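Local atomic coordinates of protein Thf1 (PDB entry 5MJR), a protein that may take part in photosynthetic membrane biogenesis and associates with the FtsH protease complex involved in photosystem II repair in cyanobacteria. Residues Leu51-Leu56 / Ser149-Val154. Sequence-based numbering, arbitrary orientation.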
# COMPACT_ATOMS: atom_id res chain seq x y z
N LEU A 51 -11.89 2.88 0.17
CA LEU A 51 -12.22 4.33 0.10
C LEU A 51 -12.33 4.91 1.52
O LEU A 51 -11.85 6.03 1.76
CB LEU A 51 -13.59 4.53 -0.66
CG LEU A 51 -13.53 4.38 -2.16
CD1 LEU A 51 -14.97 4.38 -2.68
CD2 LEU A 51 -12.81 5.57 -2.84
N VAL A 52 -13.00 4.21 2.42
CA VAL A 52 -13.13 4.67 3.78
C VAL A 52 -11.76 4.78 4.49
O VAL A 52 -11.46 5.76 5.16
CB VAL A 52 -14.11 3.79 4.59
CG1 VAL A 52 -14.09 4.10 6.07
CG2 VAL A 52 -15.55 3.92 3.99
N GLU A 53 -10.98 3.69 4.33
CA GLU A 53 -9.66 3.64 5.00
C GLU A 53 -8.79 4.80 4.58
O GLU A 53 -8.19 5.46 5.47
CB GLU A 53 -9.02 2.26 4.64
CG GLU A 53 -7.69 2.05 5.31
CD GLU A 53 -7.08 0.72 4.98
OE1 GLU A 53 -7.46 0.10 3.93
OE2 GLU A 53 -6.18 0.26 5.74
N ILE A 54 -8.71 5.12 3.32
CA ILE A 54 -7.87 6.20 2.84
C ILE A 54 -8.42 7.52 3.33
O ILE A 54 -7.71 8.40 3.72
CB ILE A 54 -7.71 6.15 1.31
CG1 ILE A 54 -6.98 4.86 0.87
CG2 ILE A 54 -7.06 7.40 0.81
CD1 ILE A 54 -6.97 4.61 -0.58
N HIS A 55 -9.79 7.67 3.25
CA HIS A 55 -10.39 8.95 3.65
C HIS A 55 -10.00 9.23 5.14
O HIS A 55 -9.65 10.34 5.51
CB HIS A 55 -11.90 8.84 3.47
CG HIS A 55 -12.59 10.07 3.84
ND1 HIS A 55 -13.09 10.95 2.89
CD2 HIS A 55 -12.92 10.56 5.05
CE1 HIS A 55 -13.66 11.96 3.54
NE2 HIS A 55 -13.54 11.78 4.86
N LEU A 56 -10.16 8.23 6.00
CA LEU A 56 -9.92 8.41 7.42
C LEU A 56 -8.44 8.72 7.73
O LEU A 56 -8.14 9.45 8.67
CB LEU A 56 -10.43 7.27 8.20
CG LEU A 56 -11.96 7.07 8.15
CD1 LEU A 56 -12.24 5.83 8.96
CD2 LEU A 56 -12.65 8.35 8.72
N SER A 149 -0.45 3.20 9.15
CA SER A 149 -1.55 2.40 8.58
C SER A 149 -1.03 1.01 8.27
O SER A 149 0.13 0.84 7.83
CB SER A 149 -1.99 3.10 7.27
OG SER A 149 -2.95 2.31 6.53
N ARG A 150 -1.94 0.03 8.29
CA ARG A 150 -1.59 -1.28 7.71
C ARG A 150 -1.15 -1.19 6.29
O ARG A 150 -0.43 -2.03 5.79
CB ARG A 150 -2.80 -2.24 7.88
CG ARG A 150 -3.97 -1.88 7.06
CD ARG A 150 -4.03 -2.70 5.78
NE ARG A 150 -5.08 -2.23 4.90
CZ ARG A 150 -5.49 -2.87 3.81
NH1 ARG A 150 -4.91 -4.03 3.42
NH2 ARG A 150 -6.38 -2.28 3.03
N LEU A 151 -1.62 -0.14 5.56
CA LEU A 151 -1.11 0.06 4.20
C LEU A 151 0.39 0.28 4.13
O LEU A 151 0.99 -0.09 3.12
CB LEU A 151 -1.92 1.16 3.48
CG LEU A 151 -3.39 0.88 3.19
CD1 LEU A 151 -4.15 2.15 2.93
CD2 LEU A 151 -3.46 -0.10 2.07
N HIS A 152 0.96 0.88 5.17
CA HIS A 152 2.42 1.02 5.14
C HIS A 152 3.11 -0.34 5.34
O HIS A 152 4.16 -0.57 4.74
CB HIS A 152 2.81 1.90 6.31
CG HIS A 152 2.37 3.31 6.18
ND1 HIS A 152 1.54 3.87 7.11
CD2 HIS A 152 2.68 4.25 5.25
CE1 HIS A 152 1.38 5.15 6.73
NE2 HIS A 152 2.03 5.41 5.58
N ALA A 153 2.49 -1.26 6.08
CA ALA A 153 2.97 -2.65 6.17
C ALA A 153 2.94 -3.38 4.84
O ALA A 153 3.85 -4.02 4.43
CB ALA A 153 2.26 -3.47 7.24
N VAL A 154 1.80 -3.23 4.11
CA VAL A 154 1.65 -3.80 2.79
C VAL A 154 2.73 -3.25 1.88
O VAL A 154 3.35 -3.97 1.10
CB VAL A 154 0.21 -3.66 2.27
CG1 VAL A 154 0.12 -4.18 0.83
CG2 VAL A 154 -0.78 -4.39 3.20
O HOH W 1 -5.35 2.05 7.58
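Glu53 and Arg150 meet in a bidentate, side-on salt bridge: Arg150 NE donates to Glu53 OE2 at 2.8 Å and Arg150 NH2 to Glu53 OE1 at 2.8 Å. Both bonds are almost straight, at 172° for NE, and each oxygen offers its syn lone pair. Carboxylate and guanidinium lie only 2° from coplanar, so the two bonds together fix the rotation of both groups. Leu151 lines the same site: its CD2 rests on one guanidinium face, offset toward the rim, while CG comes within 3.8 Å of Glu53 OE2. Glu53 OE2 also accepts from a water at 2.7 Å, and that water lies 2.6 Å from Ser149 OG, linking the carboxylate to the start of helix 150-162. The arrangement joins helix 41-58 to the N-terminus of helix 150-162 in this all-helical chain; with the segment axes 12.5 Å apart at closest, long side chains span the gap, and Ile54 CG1 adds a loose apolar contact with Leu151 CD1 at 4.4 Å. Replacing Arg150 by an alanine would remove both donors and is likely to leave the Glu53 carboxylate without its charged mate, held on this side mainly by the water. Glu53 gets its reach from an extended chain, CG anti to the backbone N (chi1 -178°), whereas Arg150 bends at chi2; the two side chains cross at about a right angle, yet their flat ends stay nearly coplanar. Farther out, Ser149 N-caps the helix, OG accepting from Leu151 N, and Ser149 N donates to His152 ND1 at 2.9 Å, completing a capping box. Phe69 of helix 67-80 touches Leu151 and His152, and Asp192 of helix 186-198 touches Arg150.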